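Local coordinates for pyocin S5 (Pseudomonas aeruginosa PAO1, PDB 6THK), which probably kills susceptible bacteria as a pore-forming bacteriocin of the channel-forming colicin family, depolarising the cytoplasmic membrane, at residues 366-371 with 433-438; 404-409 with 457-462; 333-336 with 342-345; 235-240 with 304-309. The protein carries 1 engineered substitution. All blocks are in the same frame, centred on the assembly; numbering follows the deposited sequence.

Contact 1: residues 366-371 with 433-438. With ZN (zinc ion), chain H.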
loop_
_atom_site.group_PDB
_atom_site.type_symbol
_atom_site.label_atom_id
_atom_site.label_comp_id
_atom_site.label_asym_id
_atom_site.label_seq_id
_atom_site.Cartn_x
_atom_site.Cartn_y
_atom_site.Cartn_z
ATOM N N LYS A 366 35.926 60.676 -1.400
ATOM C CA LYS A 366 35.963 61.795 -0.445
ATOM C C LYS A 366 36.704 61.432 0.843
ATOM O O LYS A 366 37.553 62.212 1.266
ATOM C CB LYS A 366 34.552 62.334 -0.147
ATOM N N SER A 367 36.421 60.243 1.440
ATOM C CA SER A 367 37.076 59.763 2.670
ATOM C C SER A 367 38.547 59.480 2.423
ATOM O O SER A 367 39.389 59.905 3.212
ATOM C CB SER A 367 36.407 58.494 3.198
ATOM O OG SER A 367 35.050 58.691 3.561
ATOM N N PHE A 368 38.853 58.753 1.321
ATOM C CA PHE A 368 40.214 58.361 0.943
ATOM C C PHE A 368 41.099 59.534 0.519
ATOM O O PHE A 368 42.295 59.506 0.810
ATOM C CB PHE A 368 40.194 57.268 -0.134
ATOM C CG PHE A 368 41.523 56.585 -0.359
ATOM C CD1 PHE A 368 41.974 55.596 0.511
ATOM C CD2 PHE A 368 42.315 56.914 -1.455
ATOM C CE1 PHE A 368 43.198 54.958 0.297
ATOM C CE2 PHE A 368 43.546 56.285 -1.658
ATOM C CZ PHE A 368 43.976 55.303 -0.789
ATOM N N GLU A 369 40.525 60.542 -0.182
ATOM C CA GLU A 369 41.246 61.744 -0.631
ATOM C C GLU A 369 41.718 62.579 0.549
ATOM O O GLU A 369 42.808 63.140 0.477
ATOM C CB GLU A 369 40.405 62.603 -1.584
ATOM N N LYS A 370 40.902 62.642 1.626
ATOM C CA LYS A 370 41.163 63.328 2.895
ATOM C C LYS A 370 42.484 62.831 3.556
ATOM O O LYS A 370 43.337 63.654 3.901
ATOM C CB LYS A 370 39.952 63.153 3.841
ATOM C CG LYS A 370 40.220 63.492 5.300
ATOM C CD LYS A 370 39.124 62.956 6.183
ATOM C CE LYS A 370 38.864 63.875 7.338
ATOM N NZ LYS A 370 37.450 63.787 7.774
ATOM N N HIS A 371 42.661 61.487 3.685
ATOM C CA HIS A 371 43.847 60.845 4.298
ATOM C C HIS A 371 44.964 60.432 3.302
ATOM O O HIS A 371 46.038 59.968 3.717
ATOM C CB HIS A 371 43.412 59.630 5.140
ATOM C CG HIS A 371 42.723 60.001 6.418
ATOM N ND1 HIS A 371 43.440 60.473 7.519
ATOM C CD2 HIS A 371 41.407 59.974 6.732
ATOM C CE1 HIS A 371 42.543 60.713 8.449
ATOM N NE2 HIS A 371 41.312 60.434 8.032
ATOM N N GLY A 433 48.873 57.306 -8.796
ATOM C CA GLY A 433 48.381 57.741 -7.495
ATOM C C GLY A 433 46.871 57.707 -7.420
ATOM O O GLY A 433 46.308 58.042 -6.382
ATOM N N ASP A 434 46.203 57.334 -8.532
ATOM C CA ASP A 434 44.758 57.431 -8.683
ATOM C C ASP A 434 43.949 56.187 -8.280
ATOM O O ASP A 434 43.986 55.139 -8.944
ATOM C CB ASP A 434 44.396 57.876 -10.120
ATOM C CG ASP A 434 43.035 58.550 -10.260
ATOM O OD1 ASP A 434 42.327 58.701 -9.230
ATOM O OD2 ASP A 434 42.667 58.912 -11.398
ATOM N N TRP A 435 43.124 56.392 -7.255
ATOM C CA TRP A 435 42.233 55.377 -6.719
ATOM C C TRP A 435 40.774 55.594 -7.138
ATOM O O TRP A 435 39.953 54.699 -6.996
ATOM C CB TRP A 435 42.376 55.286 -5.201
ATOM C CG TRP A 435 43.646 54.614 -4.795
ATOM C CD1 TRP A 435 44.813 55.213 -4.459
ATOM C CD2 TRP A 435 43.883 53.209 -4.717
ATOM N NE1 TRP A 435 45.759 54.275 -4.163
ATOM C CE2 TRP A 435 45.212 53.033 -4.317
ATOM C CE3 TRP A 435 43.096 52.083 -4.943
ATOM C CZ2 TRP A 435 45.771 51.783 -4.136
ATOM C CZ3 TRP A 435 43.653 50.848 -4.762
ATOM C CH2 TRP A 435 44.975 50.704 -4.362
ATOM N N LYS A 436 40.456 56.783 -7.643
ATOM C CA LYS A 436 39.096 57.092 -8.138
ATOM C C LYS A 436 38.588 55.998 -9.120
ATOM O O LYS A 436 37.501 55.472 -8.873
ATOM C CB LYS A 436 39.003 58.508 -8.752
ATOM C CG LYS A 436 39.382 59.640 -7.780
ATOM C CD LYS A 436 39.019 61.039 -8.308
ATOM C CE LYS A 436 40.016 61.621 -9.291
ATOM N NZ LYS A 436 41.277 62.040 -8.624
ATOM N N PRO A 437 39.385 55.522 -10.130
ATOM C CA PRO A 437 38.892 54.435 -11.003
ATOM C C PRO A 437 38.813 53.071 -10.311
ATOM O O PRO A 437 38.256 52.135 -10.877
ATOM C CB PRO A 437 39.895 54.431 -12.170
ATOM C CG PRO A 437 40.619 55.749 -12.068
ATOM C CD PRO A 437 40.699 55.997 -10.606
ATOM N N PHE A 438 39.497 52.912 -9.184
ATOM C CA PHE A 438 39.348 51.680 -8.419
ATOM C C PHE A 438 38.013 51.602 -7.694
ATOM O O PHE A 438 37.334 50.590 -7.714
ATOM C CB PHE A 438 40.458 51.478 -7.400
ATOM C CG PHE A 438 40.266 50.248 -6.575
ATOM C CD1 PHE A 438 40.575 49.012 -7.088
ATOM C CD2 PHE A 438 39.731 50.325 -5.311
ATOM C CE1 PHE A 438 40.382 47.871 -6.341
ATOM C CE2 PHE A 438 39.534 49.195 -4.559
ATOM C CZ PHE A 438 39.860 47.964 -5.074
HETATM ZN ZN ZN H . 39.087 60.227 7.798
#

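Contact 2: residues 404-409 with 457-462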
loop_
_atom_site.group_PDB
_atom_site.type_symbol
_atom_site.label_atom_id
_atom_site.label_comp_id
_atom_site.label_asym_id
_atom_site.label_seq_id
_atom_site.Cartn_x
_atom_site.Cartn_y
_atom_site.Cartn_z
ATOM N N GLU A 404 34.761 31.968 -1.620
ATOM C CA GLU A 404 33.511 31.260 -1.343
ATOM C C GLU A 404 33.449 30.846 0.136
ATOM O O GLU A 404 32.426 31.076 0.781
ATOM C CB GLU A 404 33.206 30.116 -2.338
ATOM C CG GLU A 404 34.138 28.913 -2.343
ATOM C CD GLU A 404 33.621 27.736 -3.152
ATOM O OE1 GLU A 404 32.612 27.124 -2.732
ATOM O OE2 GLU A 404 34.221 27.429 -4.210
ATOM N N LYS A 405 34.589 30.395 0.699
ATOM C CA LYS A 405 34.705 30.037 2.114
ATOM C C LYS A 405 34.489 31.264 3.022
ATOM O O LYS A 405 33.699 31.184 3.962
ATOM C CB LYS A 405 36.064 29.378 2.393
ATOM C CG LYS A 405 36.045 27.857 2.235
ATOM C CD LYS A 405 37.422 27.229 2.404
ATOM C CE LYS A 405 38.250 27.299 1.139
ATOM N NZ LYS A 405 39.643 26.814 1.328
ATOM N N PHE A 406 35.158 32.400 2.734
ATOM C CA PHE A 406 34.984 33.622 3.544
ATOM C C PHE A 406 33.546 34.123 3.466
ATOM O O PHE A 406 32.975 34.472 4.502
ATOM C CB PHE A 406 35.985 34.735 3.163
ATOM C CG PHE A 406 37.424 34.478 3.567
ATOM C CD1 PHE A 406 37.760 34.233 4.898
ATOM C CD2 PHE A 406 38.448 34.531 2.626
ATOM C CE1 PHE A 406 39.086 33.975 5.263
ATOM C CE2 PHE A 406 39.776 34.281 2.995
ATOM C CZ PHE A 406 40.086 34.022 4.311
ATOM N N SER A 407 32.947 34.093 2.252
ATOM C CA SER A 407 31.559 34.505 2.023
ATOM C C SER A 407 30.572 33.645 2.823
ATOM O O SER A 407 29.622 34.180 3.402
ATOM C CB SER A 407 31.209 34.481 0.539
ATOM O OG SER A 407 31.948 35.465 -0.168
ATOM N N LYS A 408 30.810 32.323 2.866
ATOM C CA LYS A 408 29.993 31.394 3.637
ATOM C C LYS A 408 30.115 31.740 5.140
ATOM O O LYS A 408 29.101 31.984 5.778
ATOM C CB LYS A 408 30.431 29.958 3.362
ATOM C CG LYS A 408 29.633 29.279 2.253
ATOM C CD LYS A 408 29.966 27.793 2.124
ATOM C CE LYS A 408 29.276 27.161 0.941
ATOM N NZ LYS A 408 29.680 25.742 0.757
ATOM N N GLY A 409 31.351 31.863 5.640
ATOM C CA GLY A 409 31.657 32.223 7.021
ATOM C C GLY A 409 30.945 33.477 7.503
ATOM O O GLY A 409 30.421 33.497 8.624
ATOM N N ILE A 457 36.828 39.502 -0.252
ATOM C CA ILE A 457 37.692 39.790 -1.383
ATOM C C ILE A 457 39.080 40.186 -0.883
ATOM O O ILE A 457 40.087 39.729 -1.407
ATOM C CB ILE A 457 37.092 40.910 -2.245
ATOM C CG1 ILE A 457 35.936 40.364 -3.074
ATOM C CG2 ILE A 457 38.146 41.534 -3.130
ATOM C CD1 ILE A 457 35.163 41.423 -3.814
ATOM N N ALA A 458 39.118 41.034 0.137
ATOM C CA ALA A 458 40.373 41.481 0.766
ATOM C C ALA A 458 41.166 40.305 1.336
ATOM O O ALA A 458 42.360 40.176 1.091
ATOM C CB ALA A 458 40.069 42.493 1.863
ATOM N N PHE A 459 40.491 39.443 2.063
ATOM C CA PHE A 459 41.063 38.261 2.697
ATOM C C PHE A 459 41.451 37.184 1.657
ATOM O O PHE A 459 42.541 36.619 1.774
ATOM C CB PHE A 459 40.101 37.707 3.771
ATOM C CG PHE A 459 39.861 38.563 5.014
ATOM C CD1 PHE A 459 40.410 39.839 5.125
ATOM C CD2 PHE A 459 39.080 38.091 6.068
ATOM C CE1 PHE A 459 40.206 40.615 6.281
ATOM C CE2 PHE A 459 38.876 38.866 7.212
ATOM C CZ PHE A 459 39.449 40.118 7.314
ATOM N N ALA A 460 40.580 36.916 0.628
ATOM C CA ALA A 460 40.859 35.921 -0.443
ATOM C C ALA A 460 42.164 36.268 -1.182
ATOM O O ALA A 460 42.940 35.372 -1.532
ATOM C CB ALA A 460 39.695 35.840 -1.430
ATOM N N THR A 461 42.429 37.581 -1.338
ATOM C CA THR A 461 43.652 38.132 -1.928
ATOM C C THR A 461 44.909 37.733 -1.120
ATOM O O THR A 461 45.870 37.271 -1.715
ATOM C CB THR A 461 43.504 39.647 -2.081
ATOM O OG1 THR A 461 42.369 39.894 -2.908
ATOM C CG2 THR A 461 44.717 40.290 -2.711
ATOM N N ALA A 462 44.903 37.894 0.223
ATOM C CA ALA A 462 46.030 37.543 1.098
ATOM C C ALA A 462 46.401 36.066 1.029
ATOM O O ALA A 462 47.541 35.728 1.310
ATOM C CB ALA A 462 45.699 37.908 2.534
#

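Contact 3: residues 333-336 with 342-345. With ZN (zinc ion), chain J.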
loop_
_atom_site.group_PDB
_atom_site.type_symbol
_atom_site.label_atom_id
_atom_site.label_comp_id
_atom_site.label_asym_id
_atom_site.label_seq_id
_atom_site.Cartn_x
_atom_site.Cartn_y
_atom_site.Cartn_z
ATOM N N GLU A 333 46.706 32.466 11.115
ATOM C CA GLU A 333 47.769 32.415 10.117
ATOM C C GLU A 333 48.324 33.801 9.836
ATOM O O GLU A 333 49.509 33.964 9.592
ATOM C CB GLU A 333 47.303 31.736 8.837
ATOM C CG GLU A 333 48.416 31.514 7.829
ATOM C CD GLU A 333 49.461 30.524 8.299
ATOM O OE1 GLU A 333 49.084 29.448 8.795
ATOM O OE2 GLU A 333 50.663 30.820 8.165
ATOM N N VAL A 334 47.444 34.795 9.827
ATOM C CA VAL A 334 47.838 36.174 9.630
ATOM C C VAL A 334 48.734 36.621 10.781
ATOM O O VAL A 334 49.688 37.351 10.574
ATOM C CB VAL A 334 46.625 37.103 9.505
ATOM C CG1 VAL A 334 47.031 38.534 9.787
ATOM C CG2 VAL A 334 46.016 36.985 8.120
ATOM N N THR A 335 48.404 36.207 12.002
ATOM C CA THR A 335 49.221 36.524 13.159
ATOM C C THR A 335 50.587 35.880 13.001
ATOM O O THR A 335 51.603 36.498 13.253
ATOM C CB THR A 335 48.612 35.976 14.458
ATOM O OG1 THR A 335 47.452 36.725 14.812
ATOM C CG2 THR A 335 49.607 36.080 15.584
ATOM N N GLU A 336 50.607 34.638 12.541
ATOM C CA GLU A 336 51.855 33.917 12.369
ATOM C C GLU A 336 52.780 34.573 11.354
ATOM O O GLU A 336 53.968 34.684 11.590
ATOM C CB GLU A 336 51.577 32.478 11.923
ATOM C CG GLU A 336 51.403 31.467 13.044
ATOM C CD GLU A 336 51.126 30.066 12.524
ATOM O OE1 GLU A 336 50.290 29.361 13.123
ATOM O OE2 GLU A 336 51.743 29.667 11.512
ATOM N N THR A 342 48.317 43.264 12.612
ATOM C CA THR A 342 47.719 43.100 11.282
ATOM C C THR A 342 46.452 42.250 11.385
ATOM O O THR A 342 45.414 42.622 10.829
ATOM C CB THR A 342 48.748 42.604 10.252
ATOM O OG1 THR A 342 49.894 43.468 10.297
ATOM C CG2 THR A 342 48.189 42.619 8.823
ATOM N N SER A 343 46.526 41.153 12.166
ATOM C CA SER A 343 45.408 40.242 12.436
ATOM C C SER A 343 44.249 40.917 13.172
ATOM O O SER A 343 43.077 40.621 12.899
ATOM C CB SER A 343 45.885 39.043 13.235
ATOM O OG SER A 343 44.946 38.007 13.033
ATOM N N GLU A 344 44.581 41.799 14.120
ATOM C CA GLU A 344 43.594 42.572 14.865
ATOM C C GLU A 344 42.943 43.564 13.885
ATOM O O GLU A 344 41.744 43.778 13.946
ATOM C CB GLU A 344 44.277 43.296 16.055
ATOM C CG GLU A 344 43.378 44.202 16.894
ATOM C CD GLU A 344 42.107 43.615 17.501
ATOM O OE1 GLU A 344 42.105 42.417 17.876
ATOM O OE2 GLU A 344 41.122 44.377 17.638
ATOM N N MET A 345 43.730 44.136 12.965
ATOM C CA MET A 345 43.196 45.054 11.947
ATOM C C MET A 345 42.260 44.302 10.970
ATOM O O MET A 345 41.207 44.831 10.637
ATOM C CB MET A 345 44.312 45.812 11.222
ATOM C CG MET A 345 43.801 46.863 10.238
ATOM S SD MET A 345 42.716 48.056 11.035
ATOM C CE MET A 345 41.307 48.036 9.895
HETATM ZN ZN ZN J . 50.556 28.382 10.223
#

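Contact 4: residues 235-240 with 304-309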
loop_
_atom_site.group_PDB
_atom_site.type_symbol
_atom_site.label_atom_id
_atom_site.label_comp_id
_atom_site.label_asym_id
_atom_site.label_seq_id
_atom_site.Cartn_x
_atom_site.Cartn_y
_atom_site.Cartn_z
ATOM N N PRO A 235 6.027 15.118 11.533
ATOM C CA PRO A 235 6.892 14.039 11.038
ATOM C C PRO A 235 7.738 14.411 9.828
ATOM O O PRO A 235 7.264 15.097 8.935
ATOM C CB PRO A 235 5.899 12.914 10.725
ATOM C CG PRO A 235 4.663 13.615 10.326
ATOM C CD PRO A 235 4.610 14.869 11.178
ATOM N N THR A 236 8.992 13.960 9.803
ATOM C CA THR A 236 9.877 14.177 8.647
ATOM C C THR A 236 9.462 13.138 7.602
ATOM O O THR A 236 8.924 12.097 7.996
ATOM C CB THR A 236 11.371 13.976 9.021
ATOM O OG1 THR A 236 11.579 12.670 9.577
ATOM C CG2 THR A 236 11.908 15.058 9.966
ATOM N N PRO A 237 9.745 13.365 6.323
ATOM C CA PRO A 237 9.362 12.353 5.336
ATOM C C PRO A 237 9.942 10.961 5.617
ATOM O O PRO A 237 9.322 9.978 5.257
ATOM C CB PRO A 237 9.911 12.923 4.037
ATOM C CG PRO A 237 9.857 14.395 4.250
ATOM C CD PRO A 237 10.231 14.596 5.688
ATOM N N GLU A 238 11.083 10.883 6.290
ATOM C CA GLU A 238 11.697 9.596 6.605
ATOM C C GLU A 238 10.911 8.850 7.677
ATOM O O GLU A 238 10.916 7.627 7.726
ATOM C CB GLU A 238 13.137 9.793 7.068
ATOM C CG GLU A 238 14.191 9.341 6.076
ATOM C CD GLU A 238 15.572 9.275 6.698
ATOM O OE1 GLU A 238 16.447 10.076 6.313
ATOM O OE2 GLU A 238 15.783 8.419 7.580
ATOM N N GLN A 239 10.254 9.604 8.546
ATOM C CA GLN A 239 9.426 9.057 9.622
ATOM C C GLN A 239 8.137 8.422 9.096
ATOM O O GLN A 239 7.820 7.294 9.498
ATOM C CB GLN A 239 9.093 10.129 10.660
ATOM C CG GLN A 239 10.210 10.409 11.659
ATOM C CD GLN A 239 9.880 11.617 12.497
ATOM O OE1 GLN A 239 9.064 11.566 13.423
ATOM N NE2 GLN A 239 10.490 12.743 12.174
ATOM N N TRP A 240 7.387 9.140 8.207
ATOM C CA TRP A 240 6.138 8.604 7.671
ATOM C C TRP A 240 6.400 7.526 6.618
ATOM O O TRP A 240 5.559 6.638 6.469
ATOM C CB TRP A 240 5.137 9.683 7.206
ATOM C CG TRP A 240 5.383 10.344 5.882
ATOM C CD1 TRP A 240 5.324 9.762 4.646
ATOM C CD2 TRP A 240 5.529 11.758 5.652
ATOM N NE1 TRP A 240 5.534 10.709 3.664
ATOM C CE2 TRP A 240 5.653 11.947 4.254
ATOM C CE3 TRP A 240 5.607 12.882 6.496
ATOM C CZ2 TRP A 240 5.840 13.213 3.684
ATOM C CZ3 TRP A 240 5.793 14.135 5.928
ATOM C CH2 TRP A 240 5.907 14.292 4.540
ATOM N N THR A 304 15.209 5.876 -0.076
ATOM C CA THR A 304 16.590 6.058 -0.478
ATOM C C THR A 304 16.824 7.486 -0.941
ATOM O O THR A 304 17.856 8.070 -0.656
ATOM C CB THR A 304 16.964 5.104 -1.614
ATOM O OG1 THR A 304 16.991 3.766 -1.118
ATOM C CG2 THR A 304 18.320 5.450 -2.167
ATOM N N ARG A 305 15.867 8.039 -1.676
ATOM C CA ARG A 305 15.992 9.404 -2.154
ATOM C C ARG A 305 16.046 10.360 -0.973
ATOM O O ARG A 305 16.846 11.282 -0.953
ATOM C CB ARG A 305 14.826 9.765 -3.083
ATOM C CG ARG A 305 14.318 11.194 -2.930
ATOM C CD ARG A 305 13.192 11.521 -3.904
ATOM N NE ARG A 305 12.350 12.616 -3.425
ATOM C CZ ARG A 305 11.141 12.903 -3.902
ATOM N NH1 ARG A 305 10.616 12.177 -4.874
ATOM N NH2 ARG A 305 10.451 13.914 -3.399
ATOM N N ARG A 306 15.188 10.126 0.013
ATOM C CA ARG A 306 15.132 10.961 1.199
ATOM C C ARG A 306 16.399 10.896 2.033
ATOM O O ARG A 306 16.878 11.905 2.520
ATOM C CB ARG A 306 13.929 10.581 2.059
ATOM C CG ARG A 306 12.585 10.929 1.445
ATOM C CD ARG A 306 12.366 12.425 1.413
ATOM N NE ARG A 306 11.141 12.780 0.712
ATOM C CZ ARG A 306 10.716 14.028 0.540
ATOM N NH1 ARG A 306 11.418 15.040 1.017
ATOM N NH2 ARG A 306 9.593 14.265 -0.114
ATOM N N ARG A 307 16.930 9.695 2.202
ATOM C CA ARG A 307 18.141 9.500 2.983
ATOM C C ARG A 307 19.342 10.180 2.354
ATOM O O ARG A 307 20.157 10.769 3.047
ATOM C CB ARG A 307 18.414 8.013 3.184
ATOM C CG ARG A 307 17.744 7.448 4.421
ATOM C CD ARG A 307 17.539 5.948 4.337
ATOM N NE ARG A 307 16.685 5.475 5.416
ATOM C CZ ARG A 307 16.477 4.198 5.708
ATOM N NH1 ARG A 307 17.059 3.245 5.000
ATOM N NH2 ARG A 307 15.680 3.875 6.709
ATOM N N THR A 308 19.449 10.078 1.035
ATOM C CA THR A 308 20.539 10.692 0.299
ATOM C C THR A 308 20.474 12.198 0.428
ATOM O O THR A 308 21.483 12.858 0.619
ATOM C CB THR A 308 20.481 10.321 -1.181
ATOM O OG1 THR A 308 20.526 8.901 -1.311
ATOM C CG2 THR A 308 21.653 10.907 -1.909
ATOM N N GLU A 309 19.260 12.726 0.341
ATOM C CA GLU A 309 19.007 14.150 0.454
ATOM C C GLU A 309 19.399 14.660 1.830
ATOM O O GLU A 309 19.907 15.756 1.959
ATOM C CB GLU A 309 17.539 14.461 0.157
ATOM C CG GLU A 309 17.171 15.925 0.291
ATOM C CD GLU A 309 15.679 16.164 0.175
ATOM O OE1 GLU A 309 15.280 17.085 -0.566
ATOM O OE2 GLU A 309 14.906 15.429 0.822
HETATM O O HOH W 1 14.639 6.276 7.297
#

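Contact 1: residues 366-371 with 433-438
Phe-368 and Trp-435 reach each other through different first torsions. In Phe-368, CG lies anti to the backbone N (chi1 -167°). In Trp-435, CG sits beside its own backbone N and anti to the carbonyl carbon (chi1 -74°). Both side chains leave the main chain toward the other segment, although the CA atoms of Phe-368 and Trp-435 stay 8.5 Å apart. The rings form an edge-to-face pair. Phe-368 brings its edge to one face of the indole, over the five-membered ring, with the planes at 66°. The tightest approach is Phe-368 CE2 to Trp-435 CD1, at 3.3 Å. Phe-368 CZ stands over the same indole face, offset toward its rim. Both residues are buried.

The pair joins helix 361-378 to the turn that leads into helix 436-446, inside the all-helical pore-forming domain of the channel-forming colicins. The aromatic packing runs further: Phe-426 meets Trp-435 edge-to-face, and Phe-439 meets Phe-368 in the same way.

Asp-434 caps the turn that leads into helix 436-446. Its OD1 accepts a capping bond from Lys-436 N at 3.1 Å. The donor comes from above the carboxylate plane. The lysine chain folds back over the turn, and Lys-436 NZ forms a salt bridge with the same Asp-434 OD1 at 3.6 Å. Elsewhere on helix 361-378, His-371 NE2 binds a zinc ion at 2.2 Å. Glu-485 and Glu-489 complete the protein ligands of this site, tying helix 361-378 to helix 485-498.

Contact 2: residues 404-409 with 457-462
Phe-459 and Ala-460 of helix 451-464 meet one residue of helix 396-409, Phe-406. Ahead of them in the chain, Ile-457 O accepts from Thr-461 N and Thr-461 OG1, which come from opposite faces of the carbonyl plane.

Phe-459 makes the main contact. Its CG is anti to the carbonyl carbon (chi1 -67°), which takes the ring past Phe-406 and leaves CB over its face. Phe-459 CB is 3.7 Å from the Phe-406 ring centroid and 18° off the normal, a CH-pi contact. The Phe-459 ring turns an edge to that face. The two rings form a T-shaped pair, with planes at 78° and centroids 5.6 Å apart.

Ala-460 follows. Its backbone N lies 3.6 Å from Phe-406 CE2, and its CB is a looser neighbour at 4.4 Å from Phe-406 CD2. The small methyl is consistent with the close approach here: the CA atoms of Phe-406 and Ala-460 are 7.5 Å apart.

Thr-461 OG1 also bonds Tyr-423 OH. Phe-330 of helix 272-338 packs against both phenylalanines. Helices 451-464 and 468-481 largely fall in the predicted transmembrane range 453-478, consistent with the hydrophobic hairpin that channel-forming colicins bury inside the soluble pore-forming domain.

Contact 3: residues 333-336 with 342-345
The contact lies at a tight corner between two consecutive helices of the pore-forming domain, where the long helix 272-338 ends and helix 340-353 begins. The CA atoms of Thr-335 and Ser-343 are 5.4 Å apart.

Val-334 points toward Ser-343. Its CG1 branch is anti to the backbone N (chi1 160°) and reaches Ser-343 CA at 3.5 Å. The same methyl lies 4.4 Å from Thr-342 CG2. Thr-335 approaches Ser-343 from beside Val-334, with its OG1 3.2 Å from Ser-343 CB. Beyond the corner, Thr-342 packs on Ile-469, Phe-472 and Met-476 of helix 468-481.

The other side of helix 272-338 carries a zinc ion. Glu-333 OE1 binds it at 2.3 Å and Glu-336 OE2 at 2.2 Å. The bend at chi2 of Glu-333 (66°) brings its carboxylate beside that of Glu-336, about one helical turn on. Both residues are exposed.

The hydroxyl of the buried Ser-343 hydrogen-bonds Tyr-331 O, and Thr-335 OG1 makes a weak bond to the same carbonyl. The small side chains are consistent with the close approach of the two helices, while the serine hydroxyl finds its acceptor in the main chain of the preceding helix. The zinc ion probably offsets the repulsion between the two glutamates.

Contact 4: residues 235-240 with 304-309
Residues 237-240 form the first turn of helix 237-267, and residues 304-309 lie within the long helix 272-338. The closest CA atoms are those of Glu-238 and Arg-306, 6.5 Å apart. The two helices follow each other in the chain as a long helical hairpin, predicted to be a coiled coil over residues 241-320. The contact packs the start of the first helix on the side of the second. Thr-236 is the N-cap of helix 237-267, and its OG1 accepts a weak capping bond from Gln-239 N. Pro-237 follows at the first helical position.

Pro-237 and Arg-306 make one half of this surface contact. Arg-306 bends at chi2 (-70°), which swings its guanidinium past the proline. Pro-237 CB lies over one face of that flat group, 3.5 Å from Arg-306 NE, and Pro-237 CG is 3.6 Å from Arg-306 NH1. Arg-305 NE stands over the opposite guanidinium face. Within its own helix, Arg-306 NH1 makes a salt bridge to Glu-309 OE2 at 3.5 Å. Within its own segment, Pro-237 CA sits over the centre of the Trp-240 ring.

Glu-238 and Arg-307 make the other half. Their side chains cross at about a right angle, with carboxylate and guanidinium planes 77° apart. Glu-238 OE1 touches the aliphatic Arg-307 CG at 3.5 Å. The salt bridge from Glu-238 OE2 to Arg-307 NE is long, at 3.8 Å. A water lies in the guanidinium plane at its edge and accepts from Arg-307 NH2 at 2.7 Å.

In the fold
Contacts 1, 2 and 3 lie in the pore-forming domain and are buried; contact 4 is at the surface. Helix 272-338 connects contacts 3 and 4, whose centres are 45 Å apart. Contacts 2 and 3 are the nearest pair, with centres 15 Å apart. Contacts 1 and 2 interleave along the chain, and helix 436-446 of one precedes helix 451-464 of the other. The chemistry follows the place. Contacts 1 and 2 rest on T-shaped aromatic pairs, contact 3 on small side chains at a corner, and contact 4 on arginine, glutamate, proline and water. Segments of contacts 1 and 3 also carry zinc ligands, away from the packed side chains.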